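Local coordinates for uncharacterized protein SP1917 (PDB 3C9P) that is of unknown function but belongs to a family of uncharacterised bacterial proteins, DUF2200, and folds as a compact, mainly helical single chain, at residues Arg73-Cys81 with Glu95-Asp104; Glu32-Trp40 with Ser112-Glu120. All blocks are in the same frame, centred on the assembly; numbering follows the deposited sequence. Where two conformers were deposited one is given.

In the fold
Contact 2 sets the pair of distant helices 31-42 and 112-119 side by side, and contact 1 is nested in the chain between them, so the order runs 32-40, 73-81, 95-104, 112-120. The centres of the two contacts lie about 12 Å apart, and helix 91-107, which carries one half of contact 1, is followed directly in the chain by helix 112-119. The two contacts also touch: Tyr119 packs on Ile76 and Leu102, and Leu99 meets Thr38. Helix 91-107 is wrapped on one flank by the segment 73-81, which leads into the small hairpin of strands 79-80 and 83-84, while helices 31-42, 112-119 and 13-26 supply further packing partners, closing N- and C-terminal parts into one body.

Contact 1. Residues Arg73-Cys81 with Glu95-Asp104; sequences RIAITGKIC and EIRRLDKLVD. With EDO (1,2-ethanediol), chain B.
Arg73 sets CG between its backbone N and carbonyl carbon (chi1 77°) and then runs extended to NE, while Glu95 bends at chi2 (-57°), and the two charged ends meet. Arg73 grips one oxygen side-on: NE lies 2.9 Å from Glu95 OE2 with an N-H...O angle of 159°, and NH2 adds a second bond on the syn side. Arg98 NH1 reaches the other oxygen, Glu95 OE1, at 3.0 Å from above the carboxylate plane, so each oxygen is held by a different arginine and the anion ties the two cations together. Water 1 links Arg98 NH2 to Ile76 O, at the centre of an inverse gamma turn. From this turn the chain passes along helix 91-107 into strand 79-80, the first arm of a two-stranded antiparallel hairpin. Branched, apolar Ile76 suits the buried flank: its CD1 packs on Leu102 CD2 at 3.8 Å and its CG2 on the aliphatic part of Lys101. Lys101 NZ then donates a hydrogen bond to Lys79 O at 3.0 Å. Further on, Ile80 spreads CG2 against Arg97 and CD1 alongside Asp104 CB and OD2, and Cys81 SG sits 3.5 Å above the guanidinium plane of Arg97, which bonds to Asp100 OD2 and Ala3 O.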
ATOM      1  N   ARG A  73      -1.461  -0.116  11.619  1.00 11.05           N
ATOM      2  CA  ARG A  73      -0.919  -0.924  10.527  1.00 11.55           C
ATOM      3  C   ARG A  73      -0.279  -2.215  11.043  1.00 11.06           C
ATOM      4  O   ARG A  73      -0.105  -3.171  10.297  1.00 12.18           O
ATOM      5  CB  ARG A  73       0.088  -0.107   9.710  1.00 11.35           C
ATOM      6  CG  ARG A  73       1.438   0.037  10.376  1.00 11.14           C
ATOM      7  CD  ARG A  73       2.314   1.073   9.682  1.00 10.84           C
ATOM      8  NE  ARG A  73       3.669   0.973  10.223  1.00 12.32           N
ATOM      9  CZ  ARG A  73       4.037   1.377  11.432  1.00 12.50           C
ATOM     10  NH1 ARG A  73       3.154   1.965  12.252  1.00 11.94           N
ATOM     11  NH2 ARG A  73       5.301   1.189  11.815  1.00 15.18           N
ATOM     12  N   ILE A  74       0.059  -2.243  12.336  1.00 10.50           N
ATOM     13  CA  ILE A  74       0.611  -3.432  12.974  1.00 10.37           C
ATOM     14  C   ILE A  74      -0.433  -4.583  12.954  1.00 10.09           C
ATOM     15  O   ILE A  74      -0.080  -5.771  12.987  1.00  8.92           O
ATOM     16  CB  ILE A  74       1.020  -3.088  14.433  1.00 10.23           C
ATOM     17  CG1 ILE A  74       2.066  -1.935  14.466  1.00 12.59           C
ATOM     18  CG2 ILE A  74       1.451  -4.320  15.266  1.00 12.47           C
ATOM     19  CD1 ILE A  74       3.238  -2.055  13.519  1.00 12.56           C
ATOM     20  N   ALA A  75      -1.711  -4.224  12.905  1.00  9.19           N
ATOM     21  CA  ALA A  75      -2.789  -5.224  12.820  1.00  9.37           C
ATOM     22  C   ALA A  75      -2.991  -5.817  11.418  1.00  9.56           C
ATOM     23  O   ALA A  75      -3.756  -6.786  11.273  1.00  9.66           O
ATOM     24  CB  ALA A  75      -4.111  -4.627  13.352  1.00 10.07           C
ATOM     25  N   ILE A  76      -2.331  -5.242  10.401  1.00 10.62           N
ATOM     26  CA  ILE A  76      -2.340  -5.809   9.046  1.00 11.80           C
ATOM     27  C   ILE A  76      -1.419  -7.044   9.022  1.00 12.89           C
ATOM     28  O   ILE A  76      -0.204  -6.970   8.706  1.00 13.17           O
ATOM     29  CB  ILE A  76      -1.938  -4.785   7.948  1.00 12.78           C
ATOM     30  CG1 ILE A  76      -2.780  -3.504   8.063  1.00  8.97           C
ATOM     31  CG2 ILE A  76      -2.114  -5.413   6.560  1.00 10.79           C
ATOM     32  CD1 ILE A  76      -2.171  -2.269   7.330  1.00 11.79           C
ATOM     33  N   THR A  77      -2.001  -8.181   9.389  1.00 13.62           N
ATOM     34  CA  THR A  77      -1.244  -9.438   9.503  1.00 14.67           C
ATOM     35  C   THR A  77      -1.722 -10.426   8.415  1.00 15.80           C
ATOM     36  O   THR A  77      -2.683 -10.142   7.693  1.00 16.66           O
ATOM     37  CB  THR A  77      -1.414 -10.068  10.901  1.00 14.35           C
ATOM     38  OG1 THR A  77      -2.812 -10.298  11.138  1.00 15.45           O
ATOM     39  CG2 THR A  77      -0.861  -9.141  11.991  1.00 13.71           C
ATOM     40  N   GLY A  78      -1.054 -11.568   8.290  1.00 16.47           N
ATOM     41  CA  GLY A  78      -1.475 -12.585   7.322  1.00 17.69           C
ATOM     42  C   GLY A  78      -0.543 -12.659   6.132  1.00 18.66           C
ATOM     43  O   GLY A  78       0.531 -12.058   6.140  1.00 18.90           O
ATOM     44  N   LYS A  79      -0.975 -13.365   5.098  1.00 19.91           N
ATOM     45  CA  LYS A  79      -0.127 -13.704   3.964  1.00 21.01           C
ATOM     46  C   LYS A  79      -0.424 -12.799   2.790  1.00 21.73           C
ATOM     47  O   LYS A  79      -1.571 -12.422   2.561  1.00 22.01           O
ATOM     48  CB  LYS A  79      -0.368 -15.150   3.519  1.00 21.68           C
ATOM     49  CG  LYS A  79       0.050 -16.233   4.502  1.00 24.07           C
ATOM     50  CD  LYS A  79       1.539 -16.304   4.641  1.00 26.52           C
ATOM     51  CE  LYS A  79       2.127 -17.508   3.933  1.00 29.88           C
ATOM     52  NZ  LYS A  79       3.423 -17.874   4.601  1.00 32.68           N
ATOM     53  N   ILE A  80       0.617 -12.473   2.039  1.00 22.28           N
ATOM     54  CA  ILE A  80       0.477 -11.739   0.788  1.00 23.44           C
ATOM     55  C   ILE A  80       1.755 -11.985   0.007  1.00 24.56           C
ATOM     56  O   ILE A  80       2.818 -12.180   0.600  1.00 24.91           O
ATOM     57  CB  ILE A  80       0.183 -10.207   1.028  1.00 22.85           C
ATOM     58  CG1 ILE A  80      -0.556  -9.566  -0.153  1.00 22.18           C
ATOM     59  CG2 ILE A  80       1.454  -9.431   1.430  1.00 23.28           C
ATOM     60  CD1 ILE A  80      -1.943 -10.181  -0.455  1.00 21.33           C
ATOM     61  N   CYS A  81       1.650 -12.014  -1.321  1.00 26.12           N
ATOM     62  CA  CYS A  81       2.805 -12.242  -2.200  1.00 27.20           C
ATOM     63  C   CYS A  81       3.658 -13.428  -1.737  1.00 26.60           C
ATOM     64  O   CYS A  81       4.884 -13.407  -1.898  1.00 27.48           O
ATOM     65  CB  CYS A  81       3.670 -10.975  -2.298  1.00 27.50           C
ATOM     66  SG  CYS A  81       2.774  -9.435  -2.715  1.00 32.21           S
ATOM     67  N   GLU A  95       6.347  -2.643   5.234  1.00 13.77           N
ATOM     68  CA  GLU A  95       5.357  -1.579   4.948  1.00 13.92           C
ATOM     69  C   GLU A  95       4.783  -1.737   3.540  1.00 14.09           C
ATOM     70  O   GLU A  95       3.590  -1.535   3.319  1.00 13.90           O
ATOM     71  CB  GLU A  95       5.967  -0.168   5.100  1.00 14.37           C
ATOM     72  CG  GLU A  95       6.616   0.140   6.482  1.00 17.50           C
ATOM     73  CD  GLU A  95       5.666  -0.021   7.679  1.00 18.96           C
ATOM     74  OE1 GLU A  95       4.503  -0.431   7.498  1.00 20.52           O
ATOM     75  OE2 GLU A  95       6.096   0.278   8.817  1.00 18.91           O
ATOM     76  N   ILE A  96       5.647  -2.096   2.594  1.00 13.00           N
ATOM     77  CA  ILE A  96       5.239  -2.307   1.202  1.00 12.48           C
ATOM     78  C   ILE A  96       4.214  -3.443   1.143  1.00 12.23           C
ATOM     79  O   ILE A  96       3.190  -3.333   0.458  1.00 11.55           O
ATOM     80  CB  ILE A  96       6.463  -2.609   0.305  1.00 12.07           C
ATOM     81  CG1 ILE A  96       7.245  -1.303   0.050  1.00 13.33           C
ATOM     82  CG2 ILE A  96       6.061  -3.342  -1.010  1.00 10.50           C
ATOM     83  CD1 ILE A  96       8.634  -1.460  -0.700  1.00 12.46           C
ATOM     84  N   ARG A  97       4.493  -4.529   1.858  1.00 11.71           N
ATOM     85  CA  ARG A  97       3.603  -5.687   1.852  1.00 11.87           C
ATOM     86  C   ARG A  97       2.315  -5.393   2.603  1.00 12.04           C
ATOM     87  O   ARG A  97       1.280  -5.939   2.255  1.00 11.57           O
ATOM     88  CB  ARG A  97       4.291  -6.933   2.407  1.00 12.60           C
ATOM     89  CG  ARG A  97       5.416  -7.470   1.496  1.00 14.12           C
ATOM     90  CD  ARG A  97       4.830  -7.928   0.145  1.00 21.60           C
ATOM     91  NE  ARG A  97       5.836  -8.571  -0.695  1.00 27.49           N
ATOM     92  CZ  ARG A  97       6.200  -8.154  -1.904  1.00 28.90           C
ATOM     93  NH1 ARG A  97       5.655  -7.082  -2.444  1.00 29.87           N
ATOM     94  NH2 ARG A  97       7.114  -8.829  -2.582  1.00 32.39           N
ATOM     95  N   ARG A  98       2.361  -4.518   3.606  1.00 11.03           N
ATOM     96  CA  ARG A  98       1.102  -4.095   4.257  1.00 11.80           C
ATOM     97  C   ARG A  98       0.213  -3.345   3.263  1.00 11.80           C
ATOM     98  O   ARG A  98      -1.005  -3.589   3.215  1.00 11.73           O
ATOM     99  CB  ARG A  98       1.359  -3.242   5.502  1.00 11.60           C
ATOM    100  CG  ARG A  98       1.904  -4.017   6.674  1.00 12.20           C
ATOM    101  CD  ARG A  98       2.315  -3.088   7.803  1.00 12.78           C
ATOM    102  NE  ARG A  98       2.734  -3.874   8.965  1.00 14.99           N
ATOM    103  CZ  ARG A  98       3.704  -3.558   9.812  1.00 16.82           C
ATOM    104  NH1 ARG A  98       4.429  -2.457   9.652  1.00 13.53           N
ATOM    105  NH2 ARG A  98       3.954  -4.363  10.832  1.00 16.15           N
ATOM    106  N   LEU A  99       0.800  -2.474   2.442  1.00 11.31           N
ATOM    107  CA  LEU A  99      -0.015  -1.868   1.351  1.00 12.23           C
ATOM    108  C   LEU A  99      -0.588  -2.914   0.375  1.00 12.12           C
ATOM    109  O   LEU A  99      -1.770  -2.843  -0.026  1.00 11.67           O
ATOM    110  CB  LEU A  99       0.726  -0.752   0.593  1.00 12.40           C
ATOM    111  CG  LEU A  99      -0.138  -0.064  -0.487  1.00 12.25           C
ATOM    112  CD1 LEU A  99      -1.372   0.601   0.115  1.00 13.20           C
ATOM    113  CD2 LEU A  99       0.688   0.937  -1.306  1.00 10.28           C
ATOM    114  N   ASP A 100       0.229  -3.897   0.012  1.00 12.26           N
ATOM    115  CA  ASP A 100      -0.251  -4.960  -0.884  1.00 12.92           C
ATOM    116  C   ASP A 100      -1.463  -5.670  -0.302  1.00 13.01           C
ATOM    117  O   ASP A 100      -2.378  -6.038  -1.058  1.00 12.88           O
ATOM    118  CB  ASP A 100       0.818  -5.992  -1.200  1.00 12.31           C
ATOM    119  CG  ASP A 100       1.925  -5.451  -2.121  1.00 16.77           C
ATOM    120  OD1 ASP A 100       1.662  -4.669  -3.062  1.00 18.84           O
ATOM    121  OD2 ASP A 100       3.080  -5.843  -1.911  1.00 18.83           O
ATOM    122  N   LYS A 101      -1.452  -5.905   1.017  1.00 12.22           N
ATOM    123  CA  LYS A 101      -2.579  -6.541   1.708  1.00 12.08           C
ATOM    124  C   LYS A 101      -3.832  -5.661   1.629  1.00 11.50           C
ATOM    125  O   LYS A 101      -4.926  -6.166   1.346  1.00 10.57           O
ATOM    126  CB  LYS A 101      -2.215  -6.854   3.180  1.00 11.94           C
ATOM    127  CG  LYS A 101      -3.251  -7.663   3.956  1.00 13.51           C
ATOM    128  CD  LYS A 101      -3.437  -9.045   3.357  1.00 15.74           C
ATOM    129  CE  LYS A 101      -3.864 -10.048   4.409  1.00 19.68           C
ATOM    130  NZ  LYS A 101      -4.106 -11.357   3.718  1.00 21.25           N
ATOM    131  N   LEU A 102      -3.678  -4.352   1.858  1.00 10.26           N
ATOM    132  CA  LEU A 102      -4.829  -3.438   1.795  1.00 11.65           C
ATOM    133  C   LEU A 102      -5.440  -3.413   0.387  1.00 11.84           C
ATOM    134  O   LEU A 102      -6.659  -3.393   0.232  1.00 12.15           O
ATOM    135  CB  LEU A 102      -4.451  -2.006   2.236  1.00 11.37           C
ATOM    136  CG  LEU A 102      -3.851  -1.853   3.647  1.00 11.65           C
ATOM    137  CD1 LEU A 102      -3.383  -0.390   3.934  1.00  9.60           C
ATOM    138  CD2 LEU A 102      -4.875  -2.298   4.698  1.00 12.30           C
ATOM    139  N   VAL A 103      -4.572  -3.441  -0.622  1.00 11.00           N
ATOM    140  CA  VAL A 103      -4.974  -3.420  -2.011  1.00 11.93           C
ATOM    141  C   VAL A 103      -5.600  -4.762  -2.372  1.00 12.27           C
ATOM    142  O   VAL A 103      -6.544  -4.815  -3.161  1.00 12.81           O
ATOM    143  CB  VAL A 103      -3.780  -3.103  -2.948  1.00 11.79           C
ATOM    144  CG1 VAL A 103      -4.176  -3.265  -4.389  1.00 14.28           C
ATOM    145  CG2 VAL A 103      -3.349  -1.642  -2.739  1.00 11.88           C
ATOM    146  N   ASP A 104      -5.091  -5.841  -1.784  1.00 12.30           N
ATOM    147  CA  ASP A 104      -5.743  -7.151  -1.999  1.00 13.00           C
ATOM    148  C   ASP A 104      -7.197  -7.141  -1.528  1.00 12.92           C
ATOM    149  O   ASP A 104      -8.075  -7.635  -2.247  1.00 13.48           O
ATOM    150  CB  ASP A 104      -4.967  -8.275  -1.353  1.00 12.48           C
ATOM    151  CG  ASP A 104      -5.329  -9.643  -1.946  1.00 15.74           C
ATOM    152  OD1 ASP A 104      -5.432  -9.776  -3.192  1.00 16.53           O
ATOM    153  OD2 ASP A 104      -5.509 -10.568  -1.141  1.00 19.37           O
TER
HETATM  154  C1  EDO B 201       4.739  -4.867  -4.511  1.00 37.16           C
HETATM  155  O1  EDO B 201       4.060  -5.867  -5.271  1.00 38.54           O
HETATM  156  C2  EDO B 201       4.419  -3.515  -5.120  1.00 37.04           C
HETATM  157  O2  EDO B 201       3.242  -3.638  -5.918  1.00 36.60           O
HETATM  158  O   HOH W   1       2.098  -6.580  10.130  1.00 24.85           O

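Contact 2. Residues Glu32-Trp40 with Ser112-Glu120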
ATOM      1  N   GLU A  32      -9.640   5.624  -6.726  1.00 12.80           N
ATOM      2  CA  GLU A  32      -9.757   6.426  -5.514  1.00 13.57           C
ATOM      3  C   GLU A  32      -9.595   5.588  -4.245  1.00 12.88           C
ATOM      4  O   GLU A  32      -9.002   6.051  -3.290  1.00 11.94           O
ATOM      5  CB  GLU A  32     -11.087   7.212  -5.489  1.00 14.37           C
ATOM      6  CG  GLU A  32     -11.146   8.309  -4.418  1.00 18.19           C
ATOM      7  CD  GLU A  32     -10.078   9.435  -4.528  1.00 25.50           C
ATOM      8  OE1 GLU A  32      -9.606   9.777  -5.637  1.00 28.04           O
ATOM      9  OE2 GLU A  32      -9.731  10.012  -3.473  1.00 30.48           O
ATOM     10  N   SER A  33     -10.079   4.345  -4.243  1.00 12.29           N
ATOM     11  CA  SER A  33      -9.971   3.482  -3.061  0.50 11.85           C
ATOM     12  C   SER A  33      -8.516   3.168  -2.705  1.00 12.21           C
ATOM     13  O   SER A  33      -8.147   3.070  -1.514  1.00 11.82           O
ATOM     14  CB  SER A  33     -10.727   2.170  -3.273  0.50 11.76           C
ATOM     15  OG  SER A  33     -12.048   2.420  -3.679  0.50  8.44           O
ATOM     16  N   VAL A  34      -7.698   2.991  -3.737  1.00 11.87           N
ATOM     17  CA  VAL A  34      -6.266   2.752  -3.585  1.00 11.15           C
ATOM     18  C   VAL A  34      -5.592   3.962  -2.977  1.00 11.03           C
ATOM     19  O   VAL A  34      -4.800   3.813  -2.019  1.00 10.44           O
ATOM     20  CB  VAL A  34      -5.571   2.363  -4.916  1.00 11.22           C
ATOM     21  CG1 VAL A  34      -4.055   2.147  -4.705  1.00 12.21           C
ATOM     22  CG2 VAL A  34      -6.182   1.085  -5.470  1.00 13.79           C
ATOM     23  N   HIS A  35      -5.883   5.150  -3.514  1.00 10.59           N
ATOM     24  CA  HIS A  35      -5.312   6.383  -2.952  1.00 10.91           C
ATOM     25  C   HIS A  35      -5.668   6.496  -1.461  1.00 11.35           C
ATOM     26  O   HIS A  35      -4.830   6.888  -0.655  1.00 11.97           O
ATOM     27  CB  HIS A  35      -5.841   7.665  -3.620  1.00 10.75           C
ATOM     28  CG  HIS A  35      -5.777   7.671  -5.118  1.00 11.36           C
ATOM     29  ND1 HIS A  35      -4.759   7.075  -5.838  1.00 13.48           N
ATOM     30  CD2 HIS A  35      -6.594   8.243  -6.026  1.00 13.10           C
ATOM     31  CE1 HIS A  35      -4.986   7.241  -7.130  1.00 13.67           C
ATOM     32  NE2 HIS A  35      -6.088   7.953  -7.270  1.00 12.66           N
ATOM     33  N   GLN A  36      -6.931   6.212  -1.130  1.00 11.50           N
ATOM     34  CA  GLN A  36      -7.447   6.330   0.241  0.50 11.98           C
ATOM     35  C   GLN A  36      -6.705   5.394   1.215  1.00 11.77           C
ATOM     36  O   GLN A  36      -6.279   5.819   2.282  1.00 10.77           O
ATOM     37  CB  GLN A  36      -8.979   6.118   0.265  0.50 11.94           C
ATOM     38  CG  GLN A  36      -9.770   7.342  -0.322  0.50 12.37           C
ATOM     39  CD  GLN A  36     -11.239   7.067  -0.672  0.50 13.01           C
ATOM     40  OE1 GLN A  36     -11.709   5.919  -0.667  0.50 14.22           O
ATOM     41  NE2 GLN A  36     -11.968   8.137  -1.005  0.50 13.44           N
ATOM     42  N   VAL A  37      -6.545   4.122   0.855  1.00 11.50           N
ATOM     43  CA  VAL A  37      -5.829   3.191   1.774  1.00 11.12           C
ATOM     44  C   VAL A  37      -4.315   3.492   1.830  1.00 11.76           C
ATOM     45  O   VAL A  37      -3.687   3.304   2.867  1.00 11.68           O
ATOM     46  CB  VAL A  37      -6.088   1.650   1.502  1.00 11.31           C
ATOM     47  CG1 VAL A  37      -7.628   1.315   1.516  1.00  9.94           C
ATOM     48  CG2 VAL A  37      -5.428   1.188   0.187  1.00 10.18           C
ATOM     49  N   THR A  38      -3.740   3.981   0.730  1.00 10.69           N
ATOM     50  CA  THR A  38      -2.326   4.345   0.716  1.00 11.08           C
ATOM     51  C   THR A  38      -2.111   5.551   1.651  1.00 11.65           C
ATOM     52  O   THR A  38      -1.177   5.560   2.459  1.00 12.30           O
ATOM     53  CB  THR A  38      -1.844   4.680  -0.709  1.00 11.13           C
ATOM     54  OG1 THR A  38      -2.075   3.542  -1.557  1.00 12.88           O
ATOM     55  CG2 THR A  38      -0.347   5.039  -0.713  1.00  9.59           C
ATOM     56  N   SER A  39      -2.950   6.564   1.501  1.00 10.72           N
ATOM     57  CA  SER A  39      -2.929   7.746   2.375  1.00 11.28           C
ATOM     58  C   SER A  39      -3.079   7.373   3.871  1.00 11.81           C
ATOM     59  O   SER A  39      -2.331   7.843   4.724  1.00 11.26           O
ATOM     60  CB  SER A  39      -4.065   8.683   1.971  1.00 11.35           C
ATOM     61  OG  SER A  39      -4.104   9.819   2.836  1.00 12.12           O
ATOM     62  N   TRP A  40      -4.045   6.512   4.167  1.00 11.86           N
ATOM     63  CA  TRP A  40      -4.261   6.036   5.534  1.00 12.21           C
ATOM     64  C   TRP A  40      -3.006   5.383   6.117  1.00 11.87           C
ATOM     65  O   TRP A  40      -2.564   5.728   7.212  1.00 11.13           O
ATOM     66  CB  TRP A  40      -5.444   5.060   5.558  1.00 12.34           C
ATOM     67  CG  TRP A  40      -5.691   4.490   6.921  1.00 12.90           C
ATOM     68  CD1 TRP A  40      -6.329   5.079   7.967  1.00 15.02           C
ATOM     69  CD2 TRP A  40      -5.292   3.207   7.367  1.00 13.42           C
ATOM     70  NE1 TRP A  40      -6.359   4.233   9.044  1.00 14.26           N
ATOM     71  CE2 TRP A  40      -5.735   3.068   8.693  1.00 14.20           C
ATOM     72  CE3 TRP A  40      -4.638   2.133   6.747  1.00 15.07           C
ATOM     73  CZ2 TRP A  40      -5.513   1.921   9.433  1.00 15.25           C
ATOM     74  CZ3 TRP A  40      -4.400   0.990   7.494  1.00 15.08           C
ATOM     75  CH2 TRP A  40      -4.865   0.884   8.812  1.00 14.19           C
ATOM     76  N   SER A 112     -12.836   1.198   0.471  1.00 14.88           N
ATOM     77  CA  SER A 112     -11.774   1.690   1.332  1.00 15.52           C
ATOM     78  C   SER A 112     -12.284   1.896   2.748  1.00 15.40           C
ATOM     79  O   SER A 112     -11.553   1.643   3.709  1.00 14.13           O
ATOM     80  CB  SER A 112     -11.124   2.958   0.762  1.00 15.70           C
ATOM     81  OG  SER A 112     -12.067   3.994   0.638  1.00 19.41           O
ATOM     82  N   GLN A 113     -13.538   2.343   2.892  1.00 16.28           N
ATOM     83  CA  GLN A 113     -14.180   2.472   4.210  0.50 16.49           C
ATOM     84  C   GLN A 113     -14.173   1.124   4.956  1.00 16.76           C
ATOM     85  O   GLN A 113     -13.814   1.037   6.145  1.00 16.66           O
ATOM     86  CB  GLN A 113     -15.614   3.018   4.065  0.50 16.76           C
ATOM     87  CG  GLN A 113     -16.347   3.266   5.391  0.50 16.34           C
ATOM     88  CD  GLN A 113     -17.830   3.601   5.206  0.50 17.10           C
ATOM     89  OE1 GLN A 113     -18.280   3.937   4.105  0.50 19.16           O
ATOM     90  NE2 GLN A 113     -18.598   3.492   6.282  0.50 16.95           N
ATOM     91  N   GLN A 114     -14.551   0.056   4.259  1.00 16.54           N
ATOM     92  CA  GLN A 114     -14.530  -1.298   4.882  1.00 16.23           C
ATOM     93  C   GLN A 114     -13.125  -1.771   5.283  1.00 15.41           C
ATOM     94  O   GLN A 114     -12.928  -2.422   6.318  1.00 14.05           O
ATOM     95  CB  GLN A 114     -15.157  -2.319   3.945  1.00 16.82           C
ATOM     96  CG  GLN A 114     -16.693  -2.187   3.885  1.00 19.91           C
ATOM     97  CD  GLN A 114     -17.306  -3.035   2.801  1.00 21.41           C
ATOM     98  OE1 GLN A 114     -16.746  -3.173   1.711  1.00 21.38           O
ATOM     99  NE2 GLN A 114     -18.475  -3.620   3.091  1.00 21.06           N
ATOM    100  N   VAL A 115     -12.143  -1.450   4.447  1.00 15.09           N
ATOM    101  CA  VAL A 115     -10.759  -1.772   4.751  1.00 14.76           C
ATOM    102  C   VAL A 115     -10.249  -1.036   5.998  1.00 15.30           C
ATOM    103  O   VAL A 115      -9.654  -1.666   6.885  1.00 14.92           O
ATOM    104  CB  VAL A 115      -9.854  -1.541   3.518  1.00 15.14           C
ATOM    105  CG1 VAL A 115      -8.388  -1.727   3.887  1.00 15.47           C
ATOM    106  CG2 VAL A 115     -10.247  -2.517   2.439  1.00 12.80           C
ATOM    107  N   LEU A 116     -10.467   0.274   6.068  1.00 15.20           N
ATOM    108  CA  LEU A 116     -10.106   1.044   7.247  1.00 17.67           C
ATOM    109  C   LEU A 116     -10.854   0.529   8.476  1.00 18.48           C
ATOM    110  O   LEU A 116     -10.274   0.395   9.554  1.00 18.54           O
ATOM    111  CB  LEU A 116     -10.397   2.545   7.038  1.00 17.56           C
ATOM    112  CG  LEU A 116      -9.256   3.451   6.526  1.00 18.93           C
ATOM    113  CD1 LEU A 116      -8.631   2.946   5.246  1.00 17.55           C
ATOM    114  CD2 LEU A 116      -9.734   4.944   6.373  1.00 19.56           C
ATOM    115  N   GLU A 117     -12.145   0.226   8.309  1.00 19.61           N
ATOM    116  CA  GLU A 117     -12.944  -0.263   9.435  1.00 21.05           C
ATOM    117  C   GLU A 117     -12.393  -1.576   9.982  1.00 20.37           C
ATOM    118  O   GLU A 117     -12.458  -1.820  11.177  1.00 20.97           O
ATOM    119  CB  GLU A 117     -14.415  -0.383   9.055  1.00 21.24           C
ATOM    120  CG  GLU A 117     -15.107   0.981   9.062  1.00 26.35           C
ATOM    121  CD  GLU A 117     -16.576   0.908   8.740  1.00 30.98           C
ATOM    122  OE1 GLU A 117     -17.151  -0.196   8.846  1.00 34.92           O
ATOM    123  OE2 GLU A 117     -17.157   1.959   8.383  1.00 34.43           O
ATOM    124  N   LYS A 118     -11.813  -2.387   9.105  1.00 20.55           N
ATOM    125  CA  LYS A 118     -11.177  -3.648   9.480  1.00 20.71           C
ATOM    126  C   LYS A 118     -10.006  -3.443  10.438  1.00 20.21           C
ATOM    127  O   LYS A 118      -9.793  -4.246  11.349  1.00 19.84           O
ATOM    128  CB  LYS A 118     -10.695  -4.370   8.220  1.00 21.11           C
ATOM    129  CG  LYS A 118     -10.250  -5.800   8.401  1.00 21.95           C
ATOM    130  CD  LYS A 118      -9.993  -6.455   7.015  1.00 22.82           C
ATOM    131  CE  LYS A 118     -11.270  -7.045   6.384  1.00 23.86           C
ATOM    132  NZ  LYS A 118     -11.817  -8.185   7.226  1.00 25.33           N
ATOM    133  N   TYR A 119      -9.235  -2.381  10.227  1.00 18.87           N
ATOM    134  CA  TYR A 119      -7.964  -2.249  10.924  1.00 17.74           C
ATOM    135  C   TYR A 119      -7.976  -1.164  11.982  1.00 18.23           C
ATOM    136  O   TYR A 119      -7.101  -1.138  12.837  1.00 18.06           O
ATOM    137  CB  TYR A 119      -6.812  -2.059   9.933  1.00 17.27           C
ATOM    138  CG  TYR A 119      -6.574  -3.295   9.067  1.00 15.08           C
ATOM    139  CD1 TYR A 119      -6.060  -4.465   9.623  1.00 12.89           C
ATOM    140  CD2 TYR A 119      -6.909  -3.296   7.693  1.00 14.00           C
ATOM    141  CE1 TYR A 119      -5.868  -5.624   8.836  1.00 13.10           C
ATOM    142  CE2 TYR A 119      -6.710  -4.452   6.891  1.00 12.02           C
ATOM    143  CZ  TYR A 119      -6.165  -5.590   7.464  1.00 14.03           C
ATOM    144  OH  TYR A 119      -5.969  -6.729   6.697  1.00 15.78           O
ATOM    145  N   GLU A 120      -8.957  -0.270  11.928  1.00 18.91           N
ATOM    146  CA  GLU A 120      -9.021   0.755  12.953  0.50 18.81           C
ATOM    147  C   GLU A 120      -9.583   0.108  14.219  1.00 19.05           C
ATOM    148  O   GLU A 120     -10.614  -0.564  14.223  1.00 20.69           O
ATOM    149  CB  GLU A 120      -9.712   2.047  12.473  0.50 18.56           C
ATOM    150  CG  GLU A 120      -8.748   2.946  11.652  0.50 18.04           C
ATOM    151  CD  GLU A 120      -9.299   4.337  11.266  0.50 19.51           C
ATOM    152  OE1 GLU A 120     -10.499   4.463  10.954  0.50 17.80           O
ATOM    153  OE2 GLU A 120      -8.510   5.315  11.252  0.50 20.49           O
TER
HETATM  154  O   HOH W   2     -14.125   2.672  -1.721  1.00 17.08           O
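Trp40 and Leu116 meet where helices 31-42 and 112-119 pack nearly parallel; the axes of 32-40 and 112-119 come within 9.6 Å and cross at -25°, a helix pair joining distant parts of this mainly helical fold. The tightly packed part begins here. Trp40 holds CG anti to its backbone N (chi1 178°), which swings the indole across to the partner helix, and Leu116 CG stands over one face in a CH-pi contact, 3.7 Å from the centroid of the five-membered ring. A branched leucine suits the spot because Leu116 CD1 lies by Trp40 CG and CB, and Leu116 CD2 by Trp40 CD1. Beyond it, Trp40 CH2 meets Tyr119 CB at 3.7 Å, leaving the phenol to turn away, where its OH bonds to Trp105 of helix 91-107. Nearer the start of helix 112-119, Val37 CG1 is 3.9 Å from Val115 CG1, and the two valines cross at about a right angle; Val115 in turn rests on Leu102, which ties this pair to the core. The small, buried Ser112 lets the backbones approach, its CA 5.1 Å from that of Ser33. Water 2 accepts from Ser112 N, giving the amide in the first turn a partner; its link to Ser33 OG depends on one of two conformers.

Gln36 and Glu120 form the looser margin. Ser112 OG points at Gln36 OE1, but the modelled separation is too short to trust, and Gln36 too has two conformers. At the other end, where Glu120 leaves the helix, its extended side chain returns alongside the indole edge. There, in the conformer given, Trp40 NE1 donates a long bond to Glu120 OE2 at 3.3 Å, meeting that oxygen from above the carboxylate plane.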